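Side-chain contacts in acyl carrier protein (Thermotoga maritima MSB8, PDB 6LVU), which probably carries the growing fatty acid chain between the enzymes of fatty acid biosynthesis: residues E17-D22 with D34-D39; D42-V47 with A61-I66; E5-K10 with Y75-L80; S9-I14 with S67-I72. All coordinates share one frame; numbering follows the deposited sequence.

Interaction 1: E17-D22 with D34-D39. With ZN (zinc ion), chain D.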
loop_
_atom_site.group_PDB
_atom_site.type_symbol
_atom_site.label_atom_id
_atom_site.label_comp_id
_atom_site.label_asym_id
_atom_site.label_seq_id
_atom_site.Cartn_x
_atom_site.Cartn_y
_atom_site.Cartn_z
ATOM N N GLU A 17 2.161 -7.732 -7.279
ATOM C CA GLU A 17 1.628 -9.090 -7.391
ATOM C C GLU A 17 0.107 -9.076 -7.517
ATOM O O GLU A 17 -0.460 -9.790 -8.350
ATOM C CB GLU A 17 2.048 -9.948 -6.185
ATOM C CG GLU A 17 3.552 -10.277 -6.068
ATOM C CD GLU A 17 3.940 -10.839 -4.693
ATOM O OE1 GLU A 17 5.130 -11.190 -4.454
ATOM O OE2 GLU A 17 3.044 -10.935 -3.837
ATOM N N LYS A 18 -0.576 -8.241 -6.726
ATOM C CA LYS A 18 -2.030 -8.319 -6.655
ATOM C C LYS A 18 -2.737 -7.402 -7.643
ATOM O O LYS A 18 -3.784 -7.781 -8.170
ATOM C CB LYS A 18 -2.514 -8.044 -5.229
ATOM C CG LYS A 18 -2.308 -9.260 -4.338
ATOM C CD LYS A 18 -2.279 -8.930 -2.874
ATOM C CE LYS A 18 -2.146 -10.233 -2.064
ATOM N NZ LYS A 18 -0.903 -10.313 -1.216
ATOM N N LEU A 19 -2.199 -6.221 -7.925
ATOM C CA LEU A 19 -2.813 -5.356 -8.931
ATOM C C LEU A 19 -2.389 -5.711 -10.352
ATOM O O LEU A 19 -3.024 -5.258 -11.309
ATOM C CB LEU A 19 -2.470 -3.893 -8.664
ATOM C CG LEU A 19 -3.434 -3.017 -7.866
ATOM C CD1 LEU A 19 -3.896 -3.672 -6.576
ATOM C CD2 LEU A 19 -2.758 -1.685 -7.578
ATOM N N GLY A 20 -1.322 -6.480 -10.518
ATOM C CA GLY A 20 -0.920 -6.903 -11.838
ATOM C C GLY A 20 -0.107 -5.885 -12.591
ATOM O O GLY A 20 0.235 -6.124 -13.759
ATOM N N VAL A 21 0.228 -4.772 -11.961
ATOM C CA VAL A 21 1.009 -3.744 -12.609
ATOM C C VAL A 21 2.478 -4.078 -12.430
ATOM O O VAL A 21 2.866 -4.841 -11.544
ATOM C CB VAL A 21 0.688 -2.350 -12.041
ATOM C CG1 VAL A 21 -0.802 -2.112 -12.035
ATOM C CG2 VAL A 21 1.263 -2.227 -10.643
ATOM N N ASP A 22 3.313 -3.453 -13.253
ATOM C CA ASP A 22 4.744 -3.671 -13.203
ATOM C C ASP A 22 5.352 -2.830 -12.093
ATOM O O ASP A 22 4.861 -1.746 -11.775
ATOM C CB ASP A 22 5.363 -3.316 -14.548
ATOM C CG ASP A 22 6.824 -3.646 -14.617
ATOM O OD1 ASP A 22 7.178 -4.508 -15.455
ATOM O OD2 ASP A 22 7.616 -3.045 -13.856
ATOM N N ASP A 34 -5.829 6.374 -9.339
ATOM C CA ASP A 34 -5.648 7.167 -10.548
ATOM C C ASP A 34 -4.495 6.654 -11.401
ATOM O O ASP A 34 -4.591 6.642 -12.632
ATOM C CB ASP A 34 -5.424 8.626 -10.172
ATOM C CG ASP A 34 -6.682 9.461 -10.309
ATOM O OD1 ASP A 34 -6.562 10.691 -10.535
ATOM O OD2 ASP A 34 -7.790 8.886 -10.191
ATOM N N ASP A 35 -3.393 6.239 -10.775
ATOM C CA ASP A 35 -2.197 5.859 -11.510
ATOM C C ASP A 35 -2.097 4.358 -11.726
ATOM O O ASP A 35 -1.830 3.915 -12.842
ATOM C CB ASP A 35 -0.940 6.372 -10.789
ATOM C CG ASP A 35 -0.885 7.896 -10.737
ATOM O OD1 ASP A 35 -1.282 8.534 -11.738
ATOM O OD2 ASP A 35 -0.422 8.460 -9.713
ATOM N N LEU A 36 -2.333 3.565 -10.686
ATOM C CA LEU A 36 -2.107 2.128 -10.730
ATOM C C LEU A 36 -3.363 1.330 -11.072
ATOM O O LEU A 36 -3.313 0.099 -11.066
ATOM C CB LEU A 36 -1.523 1.648 -9.396
ATOM C CG LEU A 36 -0.170 2.211 -8.981
ATOM C CD1 LEU A 36 0.225 1.629 -7.632
ATOM C CD2 LEU A 36 0.881 1.878 -10.023
ATOM N N GLY A 37 -4.485 1.984 -11.339
ATOM C CA GLY A 37 -5.634 1.265 -11.861
ATOM C C GLY A 37 -6.436 0.474 -10.855
ATOM O O GLY A 37 -7.272 -0.346 -11.259
ATOM N N ALA A 38 -6.203 0.665 -9.562
ATOM C CA ALA A 38 -7.017 -0.042 -8.595
ATOM C C ALA A 38 -8.419 0.574 -8.542
ATOM O O ALA A 38 -8.679 1.636 -9.108
ATOM C CB ALA A 38 -6.363 0.001 -7.219
ATOM N N ASP A 39 -9.320 -0.087 -7.819
ATOM C CA ASP A 39 -10.661 0.429 -7.586
ATOM C C ASP A 39 -10.820 0.671 -6.089
ATOM O O ASP A 39 -9.945 0.331 -5.285
ATOM C CB ASP A 39 -11.750 -0.529 -8.111
ATOM C CG ASP A 39 -11.566 -1.958 -7.625
ATOM O OD1 ASP A 39 -11.594 -2.172 -6.392
ATOM O OD2 ASP A 39 -11.436 -2.878 -8.467
HETATM ZN ZN ZN D . 4.148 -11.465 -2.246
#

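Interaction 2: D42-V47 with A61-I66. With ZN (zinc ion), chain E.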
loop_
_atom_site.group_PDB
_atom_site.type_symbol
_atom_site.label_atom_id
_atom_site.label_comp_id
_atom_site.label_asym_id
_atom_site.label_seq_id
_atom_site.Cartn_x
_atom_site.Cartn_y
_atom_site.Cartn_z
ATOM N N ASP A 42 -10.261 -2.506 -3.857
ATOM C CA ASP A 42 -9.002 -3.229 -3.796
ATOM C C ASP A 42 -8.208 -2.887 -2.548
ATOM O O ASP A 42 -7.398 -3.701 -2.091
ATOM C CB ASP A 42 -8.162 -2.932 -5.036
ATOM C CG ASP A 42 -8.805 -3.437 -6.304
ATOM O OD1 ASP A 42 -9.649 -4.345 -6.199
ATOM O OD2 ASP A 42 -8.454 -2.946 -7.399
ATOM N N LEU A 43 -8.420 -1.704 -1.972
ATOM C CA LEU A 43 -7.485 -1.259 -0.948
ATOM C C LEU A 43 -7.666 -2.030 0.361
ATOM O O LEU A 43 -6.682 -2.292 1.060
ATOM C CB LEU A 43 -7.629 0.258 -0.750
ATOM C CG LEU A 43 -6.698 1.072 0.167
ATOM C CD1 LEU A 43 -6.974 0.822 1.611
ATOM C CD2 LEU A 43 -5.241 0.774 -0.106
ATOM N N VAL A 44 -8.886 -2.476 0.687
ATOM C CA VAL A 44 -9.057 -3.164 1.968
ATOM C C VAL A 44 -8.392 -4.547 1.949
ATOM O O VAL A 44 -7.821 -4.978 2.952
ATOM C CB VAL A 44 -10.538 -3.228 2.386
ATOM C CG1 VAL A 44 -11.243 -4.365 1.736
ATOM C CG2 VAL A 44 -10.643 -3.362 3.904
ATOM N N ASP A 45 -8.437 -5.245 0.808
ATOM C CA ASP A 45 -7.660 -6.482 0.701
ATOM C C ASP A 45 -6.170 -6.205 0.754
ATOM O O ASP A 45 -5.432 -6.942 1.423
ATOM C CB ASP A 45 -8.001 -7.245 -0.576
ATOM C CG ASP A 45 -7.526 -8.691 -0.520
ATOM O OD1 ASP A 45 -6.677 -9.070 -1.350
ATOM O OD2 ASP A 45 -7.993 -9.448 0.353
ATOM N N LEU A 46 -5.701 -5.174 0.043
ATOM C CA LEU A 46 -4.292 -4.817 0.111
ATOM C C LEU A 46 -3.878 -4.545 1.546
ATOM O O LEU A 46 -2.867 -5.065 2.027
ATOM C CB LEU A 46 -4.005 -3.607 -0.773
ATOM C CG LEU A 46 -4.124 -3.794 -2.285
ATOM C CD1 LEU A 46 -4.034 -2.442 -2.999
ATOM C CD2 LEU A 46 -3.065 -4.745 -2.818
ATOM N N VAL A 47 -4.675 -3.758 2.263
ATOM C CA VAL A 47 -4.343 -3.399 3.635
ATOM C C VAL A 47 -4.277 -4.629 4.528
ATOM O O VAL A 47 -3.379 -4.749 5.364
ATOM C CB VAL A 47 -5.338 -2.350 4.155
ATOM C CG1 VAL A 47 -5.402 -2.395 5.641
ATOM C CG2 VAL A 47 -4.872 -0.984 3.713
ATOM N N ALA A 61 -11.163 3.942 9.827
ATOM C CA ALA A 61 -11.262 5.391 9.683
ATOM C C ALA A 61 -10.077 5.953 8.911
ATOM O O ALA A 61 -10.227 6.915 8.148
ATOM C CB ALA A 61 -11.365 6.049 11.060
ATOM N N ASP A 62 -8.885 5.385 9.112
ATOM C CA ASP A 62 -7.670 5.888 8.478
ATOM C C ASP A 62 -7.492 5.384 7.051
ATOM O O ASP A 62 -6.520 5.769 6.385
ATOM C CB ASP A 62 -6.447 5.505 9.316
ATOM C CG ASP A 62 -6.280 6.390 10.543
ATOM O OD1 ASP A 62 -6.814 7.522 10.542
ATOM O OD2 ASP A 62 -5.607 5.962 11.506
ATOM N N LEU A 63 -8.411 4.545 6.571
ATOM C CA LEU A 63 -8.355 4.020 5.214
ATOM C C LEU A 63 -8.813 5.036 4.171
ATOM O O LEU A 63 -8.343 5.002 3.028
ATOM C CB LEU A 63 -9.208 2.757 5.150
ATOM C CG LEU A 63 -9.105 1.775 3.996
ATOM C CD1 LEU A 63 -9.342 0.367 4.510
ATOM C CD2 LEU A 63 -10.091 2.112 2.884
ATOM N N GLU A 64 -9.727 5.941 4.534
ATOM C CA GLU A 64 -10.196 6.947 3.584
ATOM C C GLU A 64 -9.124 7.978 3.274
ATOM O O GLU A 64 -9.246 8.712 2.292
ATOM C CB GLU A 64 -11.463 7.634 4.111
ATOM C CG GLU A 64 -12.634 6.664 4.283
ATOM C CD GLU A 64 -13.883 7.296 4.885
ATOM O OE1 GLU A 64 -13.857 8.495 5.251
ATOM O OE2 GLU A 64 -14.897 6.575 5.016
ATOM N N LYS A 65 -8.078 8.045 4.084
ATOM C CA LYS A 65 -7.016 9.009 3.868
ATOM C C LYS A 65 -5.903 8.470 2.990
ATOM O O LYS A 65 -5.137 9.266 2.438
ATOM C CB LYS A 65 -6.467 9.467 5.222
ATOM C CG LYS A 65 -7.583 9.982 6.115
ATOM C CD LYS A 65 -7.162 10.217 7.551
ATOM C CE LYS A 65 -8.387 10.593 8.404
ATOM N NZ LYS A 65 -8.399 9.864 9.709
ATOM N N ILE A 66 -5.850 7.156 2.782
ATOM C CA ILE A 66 -4.753 6.543 2.044
ATOM C C ILE A 66 -4.988 6.762 0.557
ATOM O O ILE A 66 -5.897 6.178 -0.034
ATOM C CB ILE A 66 -4.610 5.059 2.378
ATOM C CG1 ILE A 66 -4.165 4.892 3.831
ATOM C CG2 ILE A 66 -3.580 4.432 1.476
ATOM C CD1 ILE A 66 -4.265 3.493 4.309
HETATM ZN ZN ZN E . -5.814 -10.377 1.117
HETATM O O HOH W 1 -5.116 -10.799 -1.035
#

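Interaction 3: E5-K10 with Y75-L80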
loop_
_atom_site.group_PDB
_atom_site.type_symbol
_atom_site.label_atom_id
_atom_site.label_comp_id
_atom_site.label_asym_id
_atom_site.label_seq_id
_atom_site.Cartn_x
_atom_site.Cartn_y
_atom_site.Cartn_z
ATOM N N GLU A 5 12.905 1.848 3.338
ATOM C CA GLU A 5 13.274 1.146 2.118
ATOM C C GLU A 5 12.814 -0.306 2.181
ATOM O O GLU A 5 12.372 -0.866 1.169
ATOM C CB GLU A 5 14.782 1.259 1.888
ATOM C CG GLU A 5 15.211 2.604 1.259
ATOM C CD GLU A 5 16.723 2.890 1.464
ATOM O OE1 GLU A 5 17.494 1.961 1.818
ATOM O OE2 GLU A 5 17.145 4.045 1.253
ATOM N N GLU A 6 12.877 -0.921 3.372
ATOM C CA GLU A 6 12.379 -2.283 3.546
ATOM C C GLU A 6 10.868 -2.339 3.365
ATOM O O GLU A 6 10.350 -3.178 2.623
ATOM C CB GLU A 6 12.731 -2.818 4.934
ATOM C CG GLU A 6 12.005 -4.140 5.238
ATOM C CD GLU A 6 12.250 -4.683 6.649
ATOM O OE1 GLU A 6 12.807 -3.960 7.505
ATOM O OE2 GLU A 6 11.880 -5.853 6.900
ATOM N N ILE A 7 10.150 -1.463 4.065
ATOM C CA ILE A 7 8.698 -1.448 3.992
ATOM C C ILE A 7 8.251 -1.163 2.571
ATOM O O ILE A 7 7.390 -1.859 2.019
ATOM C CB ILE A 7 8.136 -0.406 4.972
ATOM C CG1 ILE A 7 8.490 -0.796 6.402
ATOM C CG2 ILE A 7 6.622 -0.254 4.793
ATOM C CD1 ILE A 7 8.264 0.310 7.393
ATOM N N PHE A 8 8.844 -0.143 1.950
ATOM C CA PHE A 8 8.434 0.238 0.604
ATOM C C PHE A 8 8.704 -0.873 -0.417
ATOM O O PHE A 8 7.898 -1.097 -1.327
ATOM C CB PHE A 8 9.133 1.537 0.185
ATOM C CG PHE A 8 8.992 1.829 -1.265
ATOM C CD1 PHE A 8 10.048 1.630 -2.134
ATOM C CD2 PHE A 8 7.782 2.242 -1.776
ATOM C CE1 PHE A 8 9.904 1.875 -3.485
ATOM C CE2 PHE A 8 7.626 2.476 -3.123
ATOM C CZ PHE A 8 8.686 2.298 -3.976
ATOM N N SER A 9 9.835 -1.565 -0.298
ATOM C CA SER A 9 10.110 -2.676 -1.211
ATOM C C SER A 9 9.038 -3.753 -1.114
ATOM O O SER A 9 8.575 -4.277 -2.133
ATOM C CB SER A 9 11.480 -3.277 -0.926
ATOM O OG SER A 9 11.665 -4.422 -1.744
ATOM N N LYS A 10 8.661 -4.130 0.110
ATOM C CA LYS A 10 7.642 -5.166 0.293
ATOM C C LYS A 10 6.259 -4.670 -0.108
ATOM O O LYS A 10 5.441 -5.442 -0.634
ATOM C CB LYS A 10 7.639 -5.649 1.742
ATOM C CG LYS A 10 8.928 -6.404 2.168
ATOM C CD LYS A 10 8.806 -6.803 3.654
ATOM C CE LYS A 10 9.722 -7.939 4.051
ATOM N NZ LYS A 10 10.967 -7.448 4.688
ATOM N N TYR A 75 2.054 4.977 6.822
ATOM C CA TYR A 75 1.191 4.424 7.849
ATOM C C TYR A 75 1.821 3.182 8.475
ATOM O O TYR A 75 1.818 3.029 9.701
ATOM C CB TYR A 75 -0.190 4.132 7.270
ATOM C CG TYR A 75 -1.245 3.914 8.319
ATOM C CD1 TYR A 75 -2.095 4.945 8.704
ATOM C CD2 TYR A 75 -1.390 2.677 8.943
ATOM C CE1 TYR A 75 -3.065 4.746 9.680
ATOM C CE2 TYR A 75 -2.357 2.471 9.921
ATOM C CZ TYR A 75 -3.190 3.505 10.282
ATOM O OH TYR A 75 -4.149 3.284 11.252
ATOM N N ILE A 76 2.408 2.303 7.655
ATOM C CA ILE A 76 3.090 1.131 8.197
ATOM C C ILE A 76 4.277 1.547 9.051
ATOM O O ILE A 76 4.484 1.016 10.153
ATOM C CB ILE A 76 3.524 0.178 7.066
ATOM C CG1 ILE A 76 2.302 -0.364 6.334
ATOM C CG2 ILE A 76 4.261 -0.990 7.635
ATOM C CD1 ILE A 76 2.641 -1.091 5.069
ATOM N N GLU A 77 5.067 2.517 8.565
ATOM C CA GLU A 77 6.279 2.900 9.267
ATOM C C GLU A 77 5.977 3.467 10.646
ATOM O O GLU A 77 6.745 3.244 11.586
ATOM C CB GLU A 77 7.075 3.911 8.437
ATOM C CG GLU A 77 8.417 4.241 9.053
ATOM C CD GLU A 77 9.210 5.242 8.227
ATOM O OE1 GLU A 77 10.446 5.314 8.423
ATOM O OE2 GLU A 77 8.597 5.961 7.394
ATOM N N LYS A 78 4.862 4.175 10.797
ATOM C CA LYS A 78 4.538 4.735 12.107
ATOM C C LYS A 78 4.073 3.661 13.088
ATOM O O LYS A 78 4.369 3.747 14.283
ATOM C CB LYS A 78 3.473 5.825 11.969
ATOM C CG LYS A 78 2.983 6.369 13.312
ATOM C CD LYS A 78 2.435 7.789 13.211
ATOM C CE LYS A 78 1.343 7.898 12.162
ATOM N NZ LYS A 78 0.013 7.497 12.700
ATOM N N LYS A 79 3.399 2.622 12.613
ATOM C CA LYS A 79 2.996 1.560 13.533
ATOM C C LYS A 79 4.160 0.678 13.958
ATOM O O LYS A 79 3.996 -0.154 14.852
ATOM C CB LYS A 79 1.899 0.692 12.902
ATOM C CG LYS A 79 0.471 1.195 13.139
ATOM C CD LYS A 79 -0.039 2.100 12.037
ATOM C CE LYS A 79 -1.365 2.747 12.443
ATOM N NZ LYS A 79 -1.330 3.321 13.831
ATOM N N LEU A 80 5.325 0.827 13.345
ATOM C CA LEU A 80 6.506 0.084 13.758
ATOM C C LEU A 80 7.777 0.861 13.464
ATOM O O LEU A 80 8.104 1.801 14.198
ATOM C CB LEU A 80 6.535 -1.305 13.118
ATOM C CG LEU A 80 6.225 -1.666 11.663
ATOM C CD1 LEU A 80 7.288 -1.281 10.670
ATOM C CD2 LEU A 80 6.067 -3.176 11.664
#

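Interaction 4: S9-I14 with S67-I72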
loop_
_atom_site.group_PDB
_atom_site.type_symbol
_atom_site.label_atom_id
_atom_site.label_comp_id
_atom_site.label_asym_id
_atom_site.label_seq_id
_atom_site.Cartn_x
_atom_site.Cartn_y
_atom_site.Cartn_z
ATOM N N SER A 9 9.835 -1.565 -0.298
ATOM C CA SER A 9 10.110 -2.676 -1.211
ATOM C C SER A 9 9.038 -3.753 -1.114
ATOM O O SER A 9 8.575 -4.277 -2.133
ATOM C CB SER A 9 11.480 -3.277 -0.926
ATOM O OG SER A 9 11.665 -4.422 -1.744
ATOM N N LYS A 10 8.661 -4.130 0.110
ATOM C CA LYS A 10 7.642 -5.166 0.293
ATOM C C LYS A 10 6.259 -4.670 -0.108
ATOM O O LYS A 10 5.441 -5.442 -0.634
ATOM C CB LYS A 10 7.639 -5.649 1.742
ATOM C CG LYS A 10 8.928 -6.404 2.168
ATOM C CD LYS A 10 8.806 -6.803 3.654
ATOM C CE LYS A 10 9.722 -7.939 4.051
ATOM N NZ LYS A 10 10.967 -7.448 4.688
ATOM N N VAL A 11 5.955 -3.404 0.181
ATOM C CA VAL A 11 4.677 -2.852 -0.258
ATOM C C VAL A 11 4.600 -2.893 -1.771
ATOM O O VAL A 11 3.550 -3.186 -2.356
ATOM C CB VAL A 11 4.498 -1.419 0.281
ATOM C CG1 VAL A 11 3.478 -0.674 -0.567
ATOM C CG2 VAL A 11 4.073 -1.444 1.769
ATOM N N LYS A 12 5.725 -2.632 -2.428
ATOM C CA LYS A 12 5.728 -2.525 -3.875
ATOM C C LYS A 12 5.538 -3.890 -4.521
ATOM O O LYS A 12 4.788 -4.023 -5.494
ATOM C CB LYS A 12 7.035 -1.864 -4.321
ATOM C CG LYS A 12 7.377 -2.045 -5.781
ATOM C CD LYS A 12 8.630 -1.252 -6.130
ATOM C CE LYS A 12 9.845 -1.834 -5.421
ATOM N NZ LYS A 12 11.077 -1.026 -5.635
ATOM N N SER A 13 6.151 -4.928 -3.947
ATOM C CA SER A 13 5.985 -6.273 -4.476
ATOM C C SER A 13 4.544 -6.740 -4.325
ATOM O O SER A 13 3.948 -7.280 -5.265
ATOM C CB SER A 13 6.946 -7.224 -3.757
ATOM O OG SER A 13 8.292 -6.937 -4.127
ATOM N N ILE A 14 3.967 -6.549 -3.141
ATOM C CA ILE A 14 2.592 -6.974 -2.919
ATOM C C ILE A 14 1.656 -6.263 -3.889
ATOM O O ILE A 14 0.769 -6.888 -4.475
ATOM C CB ILE A 14 2.190 -6.727 -1.454
ATOM C CG1 ILE A 14 2.999 -7.645 -0.526
ATOM C CG2 ILE A 14 0.717 -6.916 -1.258
ATOM C CD1 ILE A 14 2.905 -7.258 0.948
ATOM N N SER A 67 -4.150 7.590 -0.056
ATOM C CA SER A 67 -4.294 7.943 -1.459
ATOM C C SER A 67 -3.165 7.421 -2.328
ATOM O O SER A 67 -3.416 6.978 -3.449
ATOM C CB SER A 67 -4.381 9.470 -1.590
ATOM O OG SER A 67 -4.507 9.862 -2.940
ATOM N N THR A 68 -1.934 7.402 -1.826
ATOM C CA THR A 68 -0.766 7.012 -2.604
ATOM C C THR A 68 -0.055 5.824 -1.966
ATOM O O THR A 68 -0.348 5.416 -0.836
ATOM C CB THR A 68 0.242 8.155 -2.723
ATOM O OG1 THR A 68 0.769 8.439 -1.425
ATOM C CG2 THR A 68 -0.403 9.385 -3.288
ATOM N N VAL A 69 0.906 5.281 -2.715
ATOM C CA VAL A 69 1.762 4.229 -2.184
ATOM C C VAL A 69 2.525 4.734 -0.966
ATOM O O VAL A 69 2.639 4.035 0.044
ATOM C CB VAL A 69 2.720 3.724 -3.279
ATOM C CG1 VAL A 69 3.782 2.803 -2.693
ATOM C CG2 VAL A 69 1.947 3.026 -4.360
ATOM N N GLY A 70 3.035 5.968 -1.041
ATOM C CA GLY A 70 3.758 6.542 0.084
ATOM C C GLY A 70 2.920 6.640 1.342
ATOM O O GLY A 70 3.448 6.502 2.451
ATOM N N ASP A 71 1.611 6.852 1.192
ATOM C CA ASP A 71 0.716 6.888 2.349
ATOM C C ASP A 71 0.721 5.561 3.083
ATOM O O ASP A 71 0.743 5.521 4.321
ATOM C CB ASP A 71 -0.711 7.210 1.906
ATOM C CG ASP A 71 -0.915 8.670 1.602
ATOM O OD1 ASP A 71 -0.086 9.483 2.054
ATOM O OD2 ASP A 71 -1.914 9.003 0.917
ATOM N N ILE A 72 0.637 4.455 2.331
ATOM C CA ILE A 72 0.678 3.117 2.912
ATOM C C ILE A 72 1.983 2.901 3.659
ATOM O O ILE A 72 1.999 2.471 4.813
ATOM C CB ILE A 72 0.492 2.046 1.822
ATOM C CG1 ILE A 72 -0.925 2.057 1.291
ATOM C CG2 ILE A 72 0.881 0.669 2.338
ATOM C CD1 ILE A 72 -1.006 1.616 -0.141
#

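Interaction 1: E17-D22 with D34-D39
Leu19, on the last turn of helix 4-19, presses one methyl into a shallow hollow in the loop 34-39. Its CD2 lies 4.0 Å from Leu36 CB and 4.0 Å from Ala38 CB, a single bump seated between the beta carbons of two loop residues, and the side chains of Leu19 and Leu36 meet at about a right angle. Two residues on, Val21 supplies a second, forked bump. With CG1 anti to its carbonyl carbon (chi1 -51°), one prong rests 3.5 Å from the carbonyl oxygen Leu36 O, while the other, CG2, stands 4.2 Å from Leu36 CD2. Leu36 is gripped at both ends, at CB by Leu19 and at CD2 by Val21. Gly20, the first residue beyond the helix, has a positive phi of 82°, and its neighbours Leu19 and Val21 both face the loop. On the helix's outer side Glu17 binds a zinc ion through both carboxylate oxygens, OE2 at 2.0 Å and OE1 at 2.4 Å. The loop runs on to Asp39, whose OD1 accepts from Leu41 N, and to Ser40, the predicted phosphopantetheine site. A long loop packed against the first helix's end and leading into this Asp-Ser-Leu sequence is characteristic of the acyl carrier protein fold.

Interaction 2: D42-V47 with A61-I66
Leu63 and Leu43 have the largest buried areas, and they reach toward each other tip to tip. Leu43 CD1 lies 3.3 Å from Leu63 CG, tighter than usual for two carbons, and 3.6 Å from Leu63 CD2. The reach is made possible by Leu43's first torsion (chi1 -174°), which swings CG to the side of CB remote from the backbone N and out from helix 42-54. Leu63's other methyl, CD1, also meets Val44, whose CG2 is 4.0 Å away. With a serine in place of Leu63, Leu43 CD1 and Val44 CG2 would probably lose their partner, parting helix from loop. Ile66 comes third: its CG2 lies 4.3 Å from Leu43 CD2, and the same methyl also packs on Ile72 of helix 69-79. Lys65 NZ forms a 2.9 Å salt bridge with Asp62 OD1 within the loop, while Asp45 OD2 binds a zinc ion at 2.5 Å, shared with Asp49. In relatives the acyl chain enters between this helix and the segment after it, close to the modified serine. All that joins the two segments is aliphatic van der Waals contact, a chemistry consistent with an interface able to part for a fatty chain.

Interaction 3: E5-K10 with Y75-L80
Ile7 alone carries the first segment's contact with 75-80, and the residues before and after it on helix 4-19 turn to other partners. Glu6 comes first, bound within its own helix: Lys10 NZ, one turn on, gives it a 2.9 Å salt bridge, meeting the anti lone pair of Glu6 OE2. Ile7 follows and points at the opposite helix. Its two branches divide the work. CG2 lies 3.8 Å from Ile76 CG2 and 3.9 Å from Ile76 CB, the two isoleucines sliding past each other in opposite directions. The longer branch, extended at chi2 (167°), carries CD1 toward the end of helix 69-79 and the residue just past it, to 3.8 Å from the backbone carbon Glu77 CA, 3.9 Å from Glu77 CB and 3.8 Å from Leu80 CD1. One methyl therefore rests on a backbone carbon of the helix as well as on side chains. Shortening Ile7 to an alanine is likely to strip Ile76 CG2 and Leu80 CD1 of their facing methyls and leave a gap where the first and last helices meet. Phe8, next in order, directs its ring away from this segment, onto Val69 and Val73 earlier in helix 69-79. Lys10 closes the walk, its side chain also lying on Phe54 of helix 42-54, a residue that Ile7 and Ile76 touch as well. The carboxylate of Glu77 stays outside the apolar patch and pairs with Arg4 in a salt bridge. The chemistry implies that dispersion between aliphatic groups joins the two chain ends, while charged pairs border them.

Interaction 4: S9-I14 with S67-I72
Val11 faces Val69 and Ile72 from the middle of helix 4-19, and its short side chain can be followed atom by atom. CB points toward helix 69-79 and carries a fork whose two prongs do the touching. With chi1 at 159°, CG1 lies on the far side of CB from the backbone N, and this prong meets two residues at once: Val69 CG1 at 4.1 Å and Ile72 CG2 at 4.1 Å. The other prong, CG2, stands 3.9 Å from the same Ile72 CG2, so that a single isoleucine methyl sits against both arms of the valine. Against Val69 the approach differs, the two valines sliding past each other in opposite directions. Both partners reach Val11 by the branch directed away from their own backbone N, CG1 in Val69 and CG2 in Ile72, and Ile72 goes on to touch Phe50 of helix 42-54. The helix that carries Val69 and Ile72 begins just before them. Thr68 is its N-cap, and with Asp71 it forms a capping box: Thr68 OG1 accepts from Asp71 N at 3.2 Å, and Asp71 OD2 accepts in return from Thr68 N at 3.2 Å, from 50° above the carboxylate plane. Ser67 N also donates to Asp71 OD2, at 2.8 Å and fairly straight (161°), through the anti lone pair. The chemistry is therefore divided: buried methyl packing joins the two helices, while the polar bonds lie at the helix start and satisfy backbone N-H groups there.

In the fold
Interactions 3 and 4 join helices 4-19 and 69-79 in adjoining stretches that share Ser9 and Lys10, and touch through Ile76 CD1 and Val11 CG2 (3.6 Å). Interaction 4, whose centre is about 3 Å from the centre of the chain, is fully buried; interaction 3, near both termini, only partly. Interactions 1 and 2 hold loops to helices: the former, partly buried, the loop before helix 42-54, the latter, at the surface, the one after it. Leu19 and Leu46 connect these two, and Leu36 and Ile66 extend inward to interaction 4. All four are aliphatic at heart; zinc ligands flank interactions 1 and 2, salt bridges interactions 2 and 3, and a capping box interaction 4.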